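Local coordinates for choline binding protein PCPA (Streptococcus pneumoniae, PDB 4CP6) that probably attaches to choline on the pneumococcal cell surface and is a vaccine antigen built largely of leucine-rich repeats stacked into an elongated solenoid, at residues A[292-297]-A[312-317]; A[281-286]-A[301-306]; A[338-343]-A[362-367]; A[265-270]-A[288-293]. All blocks are in the same frame, centred on the assembly; numbering follows the deposited sequence.

Contact 1 (A[292-297]-A[312-317]); sequences IKLEEI and YGNLEL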
loop_
_atom_site.group_PDB
_atom_site.type_symbol
_atom_site.label_atom_id
_atom_site.label_comp_id
_atom_site.label_asym_id
_atom_site.label_seq_id
_atom_site.Cartn_x
_atom_site.Cartn_y
_atom_site.Cartn_z
ATOM N N ILE A 292 6.135 -13.246 -7.702
ATOM C CA ILE A 292 6.815 -14.550 -7.601
ATOM C C ILE A 292 6.751 -15.443 -8.830
ATOM O O ILE A 292 7.428 -16.493 -8.838
ATOM C CB ILE A 292 6.342 -15.306 -6.352
ATOM C CG1 ILE A 292 4.831 -15.660 -6.413
ATOM C CG2 ILE A 292 6.676 -14.514 -5.079
ATOM C CD1 ILE A 292 4.361 -16.578 -5.249
ATOM N N LYS A 293 6.018 -15.048 -9.871
ATOM C CA LYS A 293 6.022 -15.851 -11.092
ATOM C C LYS A 293 6.750 -15.158 -12.255
ATOM O O LYS A 293 6.963 -15.772 -13.294
ATOM C CB LYS A 293 4.599 -16.203 -11.531
ATOM C CG LYS A 293 4.020 -17.399 -10.786
ATOM C CD LYS A 293 3.018 -18.067 -11.720
ATOM C CE LYS A 293 2.051 -19.023 -11.080
ATOM N NZ LYS A 293 1.253 -19.724 -12.139
ATOM N N LEU A 294 7.163 -13.873 -12.085
ATOM C CA LEU A 294 7.803 -13.106 -13.148
ATOM C C LEU A 294 9.079 -13.793 -13.607
ATOM O O LEU A 294 9.969 -14.004 -12.787
ATOM C CB LEU A 294 8.093 -11.676 -12.670
ATOM C CG LEU A 294 8.613 -10.714 -13.720
ATOM C CD1 LEU A 294 7.522 -10.389 -14.778
ATOM C CD2 LEU A 294 9.122 -9.430 -13.056
ATOM N N GLU A 295 9.149 -14.174 -14.881
ATOM C CA GLU A 295 10.308 -14.884 -15.435
ATOM C C GLU A 295 11.148 -13.969 -16.284
ATOM O O GLU A 295 12.369 -14.123 -16.368
ATOM C CB GLU A 295 9.838 -16.062 -16.302
ATOM C CG GLU A 295 9.188 -17.172 -15.491
ATOM C CD GLU A 295 8.617 -18.323 -16.296
ATOM O OE1 GLU A 295 8.705 -18.275 -17.544
ATOM O OE2 GLU A 295 8.013 -19.233 -15.679
ATOM N N GLU A 296 10.471 -13.052 -16.993
ATOM C CA GLU A 296 11.132 -12.158 -17.912
ATOM C C GLU A 296 10.514 -10.785 -17.888
ATOM O O GLU A 296 9.309 -10.643 -17.786
ATOM C CB GLU A 296 11.160 -12.715 -19.349
ATOM C CG GLU A 296 9.906 -13.392 -19.829
ATOM C CD GLU A 296 10.085 -14.081 -21.170
ATOM O OE1 GLU A 296 10.540 -13.419 -22.131
ATOM O OE2 GLU A 296 9.750 -15.283 -21.261
ATOM N N ILE A 297 11.375 -9.778 -17.948
ATOM C CA ILE A 297 10.954 -8.389 -17.986
ATOM C C ILE A 297 11.757 -7.646 -19.015
ATOM O O ILE A 297 12.986 -7.766 -19.022
ATOM C CB ILE A 297 10.999 -7.741 -16.593
ATOM C CG1 ILE A 297 10.385 -6.312 -16.652
ATOM C CG2 ILE A 297 12.435 -7.725 -16.021
ATOM C CD1 ILE A 297 10.222 -5.725 -15.368
ATOM N N TYR A 312 12.835 -7.602 -5.918
ATOM C CA TYR A 312 13.006 -8.144 -4.572
ATOM C C TYR A 312 12.129 -9.350 -4.420
ATOM O O TYR A 312 10.916 -9.247 -4.518
ATOM C CB TYR A 312 12.557 -7.056 -3.587
ATOM C CG TYR A 312 12.610 -7.378 -2.113
ATOM C CD1 TYR A 312 13.640 -8.150 -1.580
ATOM C CD2 TYR A 312 11.690 -6.817 -1.228
ATOM C CE1 TYR A 312 13.763 -8.341 -0.206
ATOM C CE2 TYR A 312 11.789 -7.021 0.148
ATOM C CZ TYR A 312 12.824 -7.792 0.652
ATOM O OH TYR A 312 12.945 -7.989 2.021
ATOM N N GLY A 313 12.730 -10.502 -4.191
ATOM C CA GLY A 313 11.939 -11.716 -3.997
ATOM C C GLY A 313 11.270 -12.228 -5.257
ATOM O O GLY A 313 10.239 -12.921 -5.184
ATOM N N ASN A 314 11.830 -11.908 -6.435
ATOM C CA ASN A 314 11.297 -12.417 -7.699
ATOM C C ASN A 314 11.822 -13.848 -7.888
ATOM O O ASN A 314 12.857 -14.077 -8.527
ATOM C CB ASN A 314 11.690 -11.533 -8.847
ATOM C CG ASN A 314 11.114 -10.157 -8.664
ATOM O OD1 ASN A 314 9.876 -9.959 -8.748
ATOM N ND2 ASN A 314 11.957 -9.213 -8.390
ATOM N N LEU A 315 11.062 -14.800 -7.308
ATOM C CA LEU A 315 11.466 -16.208 -7.199
ATOM C C LEU A 315 11.735 -16.906 -8.526
ATOM O O LEU A 315 12.496 -17.892 -8.532
ATOM C CB LEU A 315 10.438 -16.993 -6.390
ATOM C CG LEU A 315 10.119 -16.502 -4.978
ATOM C CD1 LEU A 315 9.146 -17.467 -4.280
ATOM C CD2 LEU A 315 11.391 -16.331 -4.127
ATOM N N GLU A 316 11.157 -16.409 -9.636
ATOM C CA GLU A 316 11.330 -17.041 -10.936
ATOM C C GLU A 316 12.050 -16.214 -11.974
ATOM O O GLU A 316 12.168 -16.632 -13.127
ATOM C CB GLU A 316 9.968 -17.488 -11.498
ATOM C CG GLU A 316 9.288 -18.565 -10.678
ATOM C CD GLU A 316 9.914 -19.947 -10.668
ATOM O OE1 GLU A 316 10.640 -20.303 -11.619
ATOM O OE2 GLU A 316 9.640 -20.683 -9.697
ATOM N N LEU A 317 12.530 -14.996 -11.604
ATOM C CA LEU A 317 13.155 -14.140 -12.612
ATOM C C LEU A 317 14.439 -14.734 -13.127
ATOM O O LEU A 317 15.348 -14.979 -12.335
ATOM C CB LEU A 317 13.342 -12.742 -12.015
ATOM C CG LEU A 317 13.936 -11.668 -12.903
ATOM C CD1 LEU A 317 13.054 -11.378 -14.080
ATOM C CD2 LEU A 317 14.189 -10.419 -12.077
HETATM O O HOH W 1 9.825 -20.740 -14.198
#

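Contact 2 (A[281-286]-A[301-306]); sequences EKIGTF and NSLETI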
loop_
_atom_site.group_PDB
_atom_site.type_symbol
_atom_site.label_atom_id
_atom_site.label_comp_id
_atom_site.label_asym_id
_atom_site.label_seq_id
_atom_site.Cartn_x
_atom_site.Cartn_y
_atom_site.Cartn_z
ATOM N N GLU A 281 10.004 5.935 -17.936
ATOM C CA GLU A 281 11.202 6.535 -17.356
ATOM C C GLU A 281 11.556 6.043 -15.963
ATOM O O GLU A 281 12.725 6.108 -15.593
ATOM C CB GLU A 281 11.044 8.059 -17.238
ATOM C CG GLU A 281 10.778 8.761 -18.564
ATOM C CD GLU A 281 10.298 10.199 -18.446
ATOM O OE1 GLU A 281 9.952 10.644 -17.326
ATOM O OE2 GLU A 281 10.246 10.877 -19.495
ATOM N N LYS A 282 10.566 5.646 -15.176
ATOM C CA LYS A 282 10.792 5.327 -13.774
ATOM C C LYS A 282 10.036 4.125 -13.295
ATOM O O LYS A 282 8.843 3.977 -13.582
ATOM C CB LYS A 282 10.396 6.587 -12.957
ATOM C CG LYS A 282 10.451 6.423 -11.437
ATOM C CD LYS A 282 10.125 7.765 -10.795
ATOM C CE LYS A 282 10.319 7.744 -9.319
ATOM N NZ LYS A 282 9.961 9.071 -8.738
ATOM N N ILE A 283 10.728 3.302 -12.494
ATOM C CA ILE A 283 10.139 2.151 -11.820
ATOM C C ILE A 283 10.209 2.448 -10.316
ATOM O O ILE A 283 11.312 2.591 -9.756
ATOM C CB ILE A 283 10.885 0.849 -12.171
ATOM C CG1 ILE A 283 10.715 0.557 -13.670
ATOM C CG2 ILE A 283 10.420 -0.313 -11.294
ATOM C CD1 ILE A 283 11.589 -0.582 -14.186
ATOM N N GLY A 284 9.036 2.562 -9.686
ATOM C CA GLY A 284 8.911 2.921 -8.275
ATOM C C GLY A 284 9.444 1.895 -7.299
ATOM O O GLY A 284 9.602 0.715 -7.629
ATOM N N THR A 285 9.605 2.321 -6.043
ATOM C CA THR A 285 10.123 1.444 -4.997
ATOM C C THR A 285 9.197 0.224 -4.804
ATOM O O THR A 285 7.966 0.345 -4.848
ATOM C CB THR A 285 10.432 2.253 -3.717
ATOM O OG1 THR A 285 11.138 1.429 -2.792
ATOM C CG2 THR A 285 9.173 2.756 -3.031
ATOM N N PHE A 286 9.790 -0.974 -4.583
ATOM C CA PHE A 286 9.051 -2.221 -4.409
ATOM C C PHE A 286 8.130 -2.533 -5.587
ATOM O O PHE A 286 7.184 -3.322 -5.421
ATOM C CB PHE A 286 8.260 -2.208 -3.093
ATOM C CG PHE A 286 9.077 -2.266 -1.825
ATOM C CD1 PHE A 286 9.669 -1.118 -1.314
ATOM C CD2 PHE A 286 9.208 -3.457 -1.120
ATOM C CE1 PHE A 286 10.409 -1.168 -0.133
ATOM C CE2 PHE A 286 9.957 -3.508 0.056
ATOM C CZ PHE A 286 10.555 -2.366 0.532
ATOM N N ASN A 301 14.937 1.492 -23.403
ATOM C CA ASN A 301 16.031 2.439 -23.553
ATOM C C ASN A 301 15.783 3.736 -22.791
ATOM O O ASN A 301 16.726 4.352 -22.337
ATOM C CB ASN A 301 16.231 2.762 -25.047
ATOM C CG ASN A 301 16.650 1.543 -25.836
ATOM O OD1 ASN A 301 16.076 1.195 -26.902
ATOM N ND2 ASN A 301 17.651 0.859 -25.331
ATOM N N SER A 302 14.498 4.141 -22.654
ATOM C CA SER A 302 14.131 5.371 -21.959
ATOM C C SER A 302 14.239 5.284 -20.433
ATOM O O SER A 302 14.111 6.326 -19.774
ATOM C CB SER A 302 12.700 5.753 -22.325
ATOM O OG SER A 302 11.841 4.652 -22.088
ATOM N N LEU A 303 14.459 4.078 -19.867
ATOM C CA LEU A 303 14.455 3.954 -18.401
ATOM C C LEU A 303 15.575 4.740 -17.743
ATOM O O LEU A 303 16.750 4.498 -17.998
ATOM C CB LEU A 303 14.537 2.474 -18.040
ATOM C CG LEU A 303 14.447 2.123 -16.534
ATOM C CD1 LEU A 303 13.089 2.520 -15.952
ATOM C CD2 LEU A 303 14.641 0.629 -16.381
ATOM N N GLU A 304 15.195 5.664 -16.824
ATOM C CA GLU A 304 16.159 6.505 -16.143
ATOM C C GLU A 304 16.376 6.126 -14.680
ATOM O O GLU A 304 17.459 6.390 -14.143
ATOM C CB GLU A 304 15.628 7.950 -16.110
ATOM C CG GLU A 304 15.400 8.618 -17.461
ATOM C CD GLU A 304 14.685 9.961 -17.383
ATOM O OE1 GLU A 304 14.501 10.488 -16.258
ATOM O OE2 GLU A 304 14.273 10.468 -18.451
ATOM N N THR A 305 15.322 5.657 -14.000
ATOM C CA THR A 305 15.362 5.461 -12.561
ATOM C C THR A 305 14.751 4.145 -12.181
ATOM O O THR A 305 13.616 3.858 -12.576
ATOM C CB THR A 305 14.540 6.626 -11.897
ATOM O OG1 THR A 305 15.126 7.871 -12.301
ATOM C CG2 THR A 305 14.497 6.521 -10.364
ATOM N N ILE A 306 15.441 3.398 -11.299
ATOM C CA ILE A 306 14.919 2.163 -10.734
ATOM C C ILE A 306 15.099 2.304 -9.232
ATOM O O ILE A 306 16.228 2.322 -8.745
ATOM C CB ILE A 306 15.582 0.886 -11.264
ATOM C CG1 ILE A 306 15.663 0.882 -12.783
ATOM C CG2 ILE A 306 14.819 -0.345 -10.748
ATOM C CD1 ILE A 306 16.447 -0.346 -13.320
#

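Contact 3 (A[338-343]-A[362-367]); sequences PKLKSL and DSLKEI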
loop_
_atom_site.group_PDB
_atom_site.type_symbol
_atom_site.label_atom_id
_atom_site.label_comp_id
_atom_site.label_asym_id
_atom_site.label_seq_id
_atom_site.Cartn_x
_atom_site.Cartn_y
_atom_site.Cartn_z
ATOM N N PRO A 338 16.508 -15.748 -6.603
ATOM C CA PRO A 338 17.147 -17.074 -6.552
ATOM C C PRO A 338 17.280 -17.849 -7.850
ATOM O O PRO A 338 18.039 -18.843 -7.869
ATOM C CB PRO A 338 16.303 -17.837 -5.555
ATOM C CG PRO A 338 14.936 -17.160 -5.578
ATOM C CD PRO A 338 15.284 -15.697 -5.772
ATOM N N LYS A 339 16.569 -17.432 -8.920
ATOM C CA LYS A 339 16.660 -18.100 -10.210
ATOM C C LYS A 339 17.307 -17.214 -11.252
ATOM O O LYS A 339 17.391 -17.587 -12.424
ATOM C CB LYS A 339 15.285 -18.600 -10.672
ATOM C CG LYS A 339 14.809 -19.804 -9.849
ATOM C CD LYS A 339 13.625 -20.482 -10.492
ATOM C CE LYS A 339 13.352 -21.854 -9.921
ATOM N NZ LYS A 339 12.203 -22.510 -10.631
ATOM N N LEU A 340 17.828 -16.029 -10.818
ATOM C CA LEU A 340 18.500 -15.126 -11.737
ATOM C C LEU A 340 19.798 -15.775 -12.206
ATOM O O LEU A 340 20.674 -16.028 -11.368
ATOM C CB LEU A 340 18.804 -13.782 -11.038
ATOM C CG LEU A 340 19.315 -12.670 -11.941
ATOM C CD1 LEU A 340 18.188 -12.078 -12.769
ATOM C CD2 LEU A 340 19.959 -11.536 -11.138
ATOM N N LYS A 341 19.930 -16.063 -13.502
ATOM C CA LYS A 341 21.124 -16.695 -14.048
ATOM C C LYS A 341 22.127 -15.690 -14.576
ATOM O O LYS A 341 23.343 -15.925 -14.551
ATOM C CB LYS A 341 20.692 -17.642 -15.194
ATOM C CG LYS A 341 19.859 -18.828 -14.738
ATOM C CD LYS A 341 19.488 -19.762 -15.908
ATOM C CE LYS A 341 18.271 -19.285 -16.674
ATOM N NZ LYS A 341 17.635 -20.384 -17.451
ATOM N N SER A 342 21.632 -14.542 -15.053
ATOM C CA SER A 342 22.495 -13.577 -15.677
ATOM C C SER A 342 22.006 -12.167 -15.437
ATOM O O SER A 342 20.790 -11.933 -15.454
ATOM C CB SER A 342 22.504 -13.837 -17.186
ATOM O OG SER A 342 23.399 -12.986 -17.879
ATOM N N LEU A 343 22.950 -11.234 -15.303
ATOM C CA LEU A 343 22.668 -9.806 -15.201
ATOM C C LEU A 343 23.540 -9.080 -16.220
ATOM O O LEU A 343 24.756 -9.344 -16.282
ATOM C CB LEU A 343 22.951 -9.291 -13.766
ATOM C CG LEU A 343 22.951 -7.774 -13.631
ATOM C CD1 LEU A 343 21.512 -7.239 -13.729
ATOM C CD2 LEU A 343 23.567 -7.340 -12.295
ATOM N N ASP A 362 21.327 -17.816 -5.751
ATOM C CA ASP A 362 21.781 -19.195 -5.949
ATOM C C ASP A 362 22.099 -19.606 -7.366
ATOM O O ASP A 362 22.967 -20.466 -7.581
ATOM C CB ASP A 362 20.749 -20.168 -5.376
ATOM C CG ASP A 362 20.659 -20.182 -3.860
ATOM O OD1 ASP A 362 21.550 -19.602 -3.203
ATOM O OD2 ASP A 362 19.705 -20.784 -3.331
ATOM N N SER A 363 21.403 -19.031 -8.345
ATOM C CA SER A 363 21.557 -19.424 -9.741
ATOM C C SER A 363 22.441 -18.484 -10.550
ATOM O O SER A 363 22.642 -18.701 -11.747
ATOM C CB SER A 363 20.186 -19.531 -10.405
ATOM O OG SER A 363 19.290 -20.370 -9.701
ATOM N N LEU A 364 22.946 -17.375 -9.907
ATOM C CA LEU A 364 23.655 -16.364 -10.652
ATOM C C LEU A 364 24.959 -16.878 -11.166
ATOM O O LEU A 364 25.863 -17.162 -10.372
ATOM C CB LEU A 364 23.807 -15.047 -9.845
ATOM C CG LEU A 364 24.364 -13.842 -10.599
ATOM C CD1 LEU A 364 23.561 -13.517 -11.871
ATOM C CD2 LEU A 364 24.437 -12.621 -9.679
ATOM N N LYS A 365 25.071 -16.963 -12.480
ATOM C CA LYS A 365 26.274 -17.473 -13.126
ATOM C C LYS A 365 27.163 -16.373 -13.635
ATOM O O LYS A 365 28.391 -16.495 -13.611
ATOM C CB LYS A 365 25.791 -18.354 -14.310
ATOM C CG LYS A 365 26.788 -18.741 -15.368
ATOM C CD LYS A 365 26.123 -19.714 -16.353
ATOM C CE LYS A 365 25.701 -19.053 -17.646
ATOM N NZ LYS A 365 25.577 -20.039 -18.756
ATOM N N GLU A 366 26.555 -15.275 -14.118
ATOM C CA GLU A 366 27.355 -14.281 -14.810
ATOM C C GLU A 366 26.801 -12.867 -14.727
ATOM O O GLU A 366 25.582 -12.696 -14.695
ATOM C CB GLU A 366 27.471 -14.671 -16.311
ATOM C CG GLU A 366 26.136 -14.890 -16.999
ATOM C CD GLU A 366 26.154 -15.408 -18.427
ATOM O OE1 GLU A 366 27.255 -15.536 -19.010
ATOM O OE2 GLU A 366 25.055 -15.635 -18.981
ATOM N N ILE A 367 27.704 -11.886 -14.698
ATOM C CA ILE A 367 27.402 -10.455 -14.743
ATOM C C ILE A 367 28.216 -9.878 -15.890
ATOM O O ILE A 367 29.453 -9.992 -15.900
ATOM C CB ILE A 367 27.705 -9.739 -13.404
ATOM C CG1 ILE A 367 26.858 -10.296 -12.246
ATOM C CG2 ILE A 367 27.494 -8.228 -13.547
ATOM C CD1 ILE A 367 27.303 -9.805 -10.856
HETATM O O HOH W 2 20.359 -16.323 -8.651
HETATM O O HOH W 3 23.815 -13.781 -20.564
#

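Contact 4 (A[265-270]-A[288-293]); sequences FNKNSY and FADAIK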
loop_
_atom_site.group_PDB
_atom_site.type_symbol
_atom_site.label_atom_id
_atom_site.label_comp_id
_atom_site.label_asym_id
_atom_site.label_seq_id
_atom_site.Cartn_x
_atom_site.Cartn_y
_atom_site.Cartn_z
ATOM N N PHE A 265 3.255 -3.700 -8.696
ATOM C CA PHE A 265 3.100 -5.142 -9.000
ATOM C C PHE A 265 3.477 -5.939 -7.762
ATOM O O PHE A 265 3.860 -7.112 -7.863
ATOM C CB PHE A 265 3.977 -5.601 -10.205
ATOM C CG PHE A 265 3.568 -5.036 -11.538
ATOM C CD1 PHE A 265 3.829 -3.704 -11.860
ATOM C CD2 PHE A 265 2.943 -5.842 -12.491
ATOM C CE1 PHE A 265 3.498 -3.193 -13.127
ATOM C CE2 PHE A 265 2.623 -5.332 -13.755
ATOM C CZ PHE A 265 2.871 -4.006 -14.056
ATOM N N ASN A 266 3.342 -5.341 -6.580
ATOM C CA ASN A 266 3.670 -6.038 -5.351
ATOM C C ASN A 266 2.789 -7.279 -5.177
ATOM O O ASN A 266 1.586 -7.215 -5.415
ATOM C CB ASN A 266 3.488 -5.092 -4.170
ATOM C CG ASN A 266 3.910 -5.638 -2.852
ATOM O OD1 ASN A 266 5.019 -6.236 -2.705
ATOM N ND2 ASN A 266 3.152 -5.338 -1.864
ATOM N N LYS A 267 3.387 -8.369 -4.689
ATOM C CA LYS A 267 2.707 -9.647 -4.387
ATOM C C LYS A 267 2.116 -10.313 -5.615
ATOM O O LYS A 267 1.282 -11.202 -5.467
ATOM C CB LYS A 267 1.606 -9.451 -3.309
ATOM C CG LYS A 267 2.099 -8.888 -1.962
ATOM C CD LYS A 267 2.999 -9.947 -1.286
ATOM C CE LYS A 267 3.588 -9.580 0.037
ATOM N NZ LYS A 267 4.488 -10.685 0.476
ATOM N N ASN A 268 2.520 -9.910 -6.800
ATOM C CA ASN A 268 1.938 -10.449 -8.011
ATOM C C ASN A 268 2.059 -11.970 -8.053
ATOM O O ASN A 268 3.159 -12.508 -7.918
ATOM C CB ASN A 268 2.604 -9.814 -9.198
ATOM C CG ASN A 268 1.907 -10.194 -10.467
ATOM O OD1 ASN A 268 2.117 -11.292 -10.980
ATOM N ND2 ASN A 268 0.945 -9.378 -10.889
ATOM N N SER A 269 0.937 -12.670 -8.298
ATOM C CA SER A 269 0.909 -14.119 -8.247
ATOM C C SER A 269 0.985 -14.837 -9.591
ATOM O O SER A 269 1.350 -16.019 -9.592
ATOM C CB SER A 269 -0.389 -14.565 -7.567
ATOM O OG SER A 269 -0.508 -14.095 -6.231
ATOM N N TYR A 270 0.628 -14.182 -10.705
ATOM C CA TYR A 270 0.462 -14.916 -11.960
ATOM C C TYR A 270 1.269 -14.448 -13.127
ATOM O O TYR A 270 1.484 -15.228 -14.060
ATOM C CB TYR A 270 -1.030 -14.915 -12.359
ATOM C CG TYR A 270 -1.909 -15.563 -11.319
ATOM C CD1 TYR A 270 -1.801 -16.922 -11.031
ATOM C CD2 TYR A 270 -2.802 -14.807 -10.561
ATOM C CE1 TYR A 270 -2.572 -17.513 -10.035
ATOM C CE2 TYR A 270 -3.610 -15.398 -9.594
ATOM C CZ TYR A 270 -3.492 -16.751 -9.330
ATOM O OH TYR A 270 -4.273 -17.330 -8.350
ATOM N N PHE A 288 8.182 -4.516 -8.138
ATOM C CA PHE A 288 7.988 -5.941 -8.419
ATOM C C PHE A 288 8.260 -6.783 -7.204
ATOM O O PHE A 288 8.480 -8.001 -7.340
ATOM C CB PHE A 288 8.822 -6.405 -9.632
ATOM C CG PHE A 288 8.786 -5.466 -10.808
ATOM C CD1 PHE A 288 7.606 -5.255 -11.512
ATOM C CD2 PHE A 288 9.925 -4.775 -11.197
ATOM C CE1 PHE A 288 7.573 -4.359 -12.585
ATOM C CE2 PHE A 288 9.887 -3.882 -12.273
ATOM C CZ PHE A 288 8.697 -3.664 -12.928
ATOM N N ALA A 289 8.223 -6.190 -6.002
ATOM C CA ALA A 289 8.508 -6.953 -4.803
ATOM C C ALA A 289 7.542 -8.120 -4.640
ATOM O O ALA A 289 6.332 -7.943 -4.680
ATOM C CB ALA A 289 8.494 -6.058 -3.563
ATOM N N ASP A 290 8.077 -9.325 -4.482
ATOM C CA ASP A 290 7.267 -10.545 -4.314
ATOM C C ASP A 290 6.349 -10.821 -5.527
ATOM O O ASP A 290 5.294 -11.465 -5.365
ATOM C CB ASP A 290 6.520 -10.572 -2.979
ATOM C CG ASP A 290 7.440 -10.578 -1.766
ATOM O OD1 ASP A 290 8.599 -11.049 -1.892
ATOM O OD2 ASP A 290 6.992 -10.129 -0.682
ATOM N N ALA A 291 6.767 -10.406 -6.742
ATOM C CA ALA A 291 6.076 -10.836 -7.973
ATOM C C ALA A 291 6.750 -12.182 -8.236
ATOM O O ALA A 291 7.844 -12.261 -8.842
ATOM C CB ALA A 291 6.326 -9.865 -9.113
ATOM N N ILE A 292 6.135 -13.246 -7.702
ATOM C CA ILE A 292 6.815 -14.550 -7.601
ATOM C C ILE A 292 6.751 -15.443 -8.830
ATOM O O ILE A 292 7.428 -16.493 -8.838
ATOM C CB ILE A 292 6.342 -15.306 -6.352
ATOM C CG1 ILE A 292 4.831 -15.660 -6.413
ATOM C CG2 ILE A 292 6.676 -14.514 -5.079
ATOM C CD1 ILE A 292 4.361 -16.578 -5.249
ATOM N N LYS A 293 6.018 -15.048 -9.871
ATOM C CA LYS A 293 6.022 -15.851 -11.092
ATOM C C LYS A 293 6.750 -15.158 -12.255
ATOM O O LYS A 293 6.963 -15.772 -13.294
ATOM C CB LYS A 293 4.599 -16.203 -11.531
ATOM C CG LYS A 293 4.020 -17.399 -10.786
ATOM C CD LYS A 293 3.018 -18.067 -11.720
ATOM C CE LYS A 293 2.051 -19.023 -11.080
ATOM N NZ LYS A 293 1.253 -19.724 -12.139
HETATM O O HOH W 4 4.634 -12.681 -10.889
HETATM O O HOH W 5 0.426 -17.797 -14.115
#

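Contact 1 (A[292-297]-A[312-317])
Glu316 OE1 and Glu295 OE2 share one water, which lies 2.7 Å from the first and 2.8 Å from the second, while the two carboxylate oxygens themselves, Glu295 OE2 and Glu316 OE1, stay 5.0 Å apart. Glu316 OE1 is also held by a salt bridge to Lys339. The side chains run alongside each other in the same direction, with their carboxylate planes 57° apart. Glu295 is extended beyond CG. In Glu316 the first torsion (chi1 -65°) sets CG beside its own backbone N and brings it to 3.3 Å from Ile292 O; a bend further out, about CB-CG, then swings the carboxylate outward.

Beneath the acids the chains meet without a direct hydrogen bond. Leu317 N donates to Asn314 O, closing a type I turn; it also lies near Leu294 O, but at an angle too poor for a hydrogen bond. A nearly straight CA-H...O contact joins Glu295 CA to Glu316 O (3.4 Å, 162° at the hydrogen). Leu317 CD1 tucks against Glu295 O at 3.6 Å, and Leu294, Ile297 and Leu317 carry the packing into the interior. At the outer end Ile292 and Leu315 lie side by side, CG2 to CD1 at 3.9 Å.

The juxtaposed negative charges would probably repel each other, and the shared water together with Lys339 should offset that cost. Cohesion elsewhere comes from apolar packing and the CA-H...O contact.

Contact 2 (A[281-286]-A[301-306])
Ile283 packs across Leu303, Thr305 and Ile306 of segment 301-306. Its CB sits 4.1 Å from Thr305 O. CG1, opposite its own carbonyl carbon (chi1 -65°), lies 3.8 Å from Leu303 CD1, and at the tip CD1 is 3.9 Å from Leu303 CD2, the two side chains crossing at about a right angle. The other branch, CG2, turns to the Phe288 ring.

The backbone sets this register. Ile283 N donates to Thr305 O at 2.9 Å, a fairly straight bond (165° at the hydrogen). Glu281 O takes two donors: Glu304 N at 2.8 Å, tilted from the carbonyl plane, and Thr305 N at 3.1 Å, nearly in line with the carbonyl. Two successive amides thus converge on one oxygen and pin the start of the pairing.

On the face away from Ile283 and Ile306, Lys282 runs beside Thr305, CG to CB at 4.1 Å; Thr305 OG1 goes on to Asn328. Glu281 and Glu304 also lie side by side, carboxylate planes only 18° from parallel, and Glu281 OE2 to Glu304 OE2 is 4.2 Å, a pairing of like charges that probably costs some energy.

Strands 282-283 and 305-306 are parallel neighbours in a mixed sheet, with 259-260 next to the first and 328-329 next to the second. Ile306 leans on Phe311 of strand 311-312, toward the interior of the repeat solenoid.

Contact 3 (A[338-343]-A[362-367])
Ser363 OG donates to Pro338 O at 2.7 Å, in the carbonyl plane and on a lone pair. Its first torsion, with OG beside its own backbone N (chi1 -53°), turns the hydroxyl onto that oxygen. Farther along, the backbones close into a parallel pairing: Lys341 O accepts Lys365 N at 2.9 Å and, weakly, Glu366 N, while Leu343 N donates to Glu366 O at 3.1 Å. This pairing and the leucine side beneath it make the tight part. Leu340 and Leu364 lie side by side, pointing the same way, with Leu364 CD1 3.6 Å from Lys341 O; Leu343 CD2 meets Ile367 CG2 at 4.2 Å, and Leu357 backs Leu343, Leu364 and Ile367. On this side a water links Leu340 O with Ser363 N, which do not bond directly.

The polar side is looser. A water bridges Ser342 OG (2.8 Å) and Glu366 OE2 (2.7 Å). Exposed Lys341 and Lys365 lead their amines away from the partner segment, and Lys339 reaches back to Glu316 in a salt bridge.

Leucines at matching places on successive turns, inward beneath a parallel strand ladder with polar groups outside, are the hallmark of a leucine-rich repeat solenoid, here of the BspA type.

Contact 4 (A[265-270]-A[288-293])
Lys267 and Asp290 form the charged link: NZ donates to OD2 at 2.8 Å, approaching from above the carboxylate plane. The lysine reaches it by bending at CB-CG (chi2 -67°), and the two side chains then run alongside each other.

Two backbone bonds tie the stacked type II turns, 265-268 and 288-291: Lys267 N to Ala289 O at 3.0 Å and Ile292 N to Asn268 O at 3.1 Å.

Apolar contact comes from Phe265 and Phe288, side by side and oblique, ring centroids 5.6 Å apart, with Tyr242 stacked on Phe265 and Phe311 meeting Phe288. Asn268 CB touches Ala291 CB at 3.7 Å.

Water completes the seam. One molecule joins Asn268 OD1, which also accepts from Leu271 N, to Lys293 N; another joins Tyr270 O to Lys293 NZ, whose chain passes Ser269 O with CG at 3.2 Å.

Aromatic packing fills the inside, where one water also serves buried Asn268; the salt bridge, its charges probably largely balanced, and the Tyr270-Lys293 water lie toward the surface.

Overall arrangement
All four contacts join consecutive turns of one BspA-type repeat region. Along the chain, contact 4 opens first and its second segment overlaps the start of contact 1; contact 2 alternates with both, and contact 3 follows. Contacts 1 and 4 are closest, centres about 7 Å apart, sharing Ile292 and Lys293. Contact 3 lies about 12 Å from contact 1, joined by the Glu316-Lys339 salt bridge. Contact 2 sits about 17 Å from contacts 1 and 4, on the sheet containing strands 282-283 and 305-306; strands 296-298 and 342-345 belong to two other sheets. Contacts 1 and 2 bridge the same two turns, contact 4 joins the turn before and contact 3 a later pair, building one elongated solenoid.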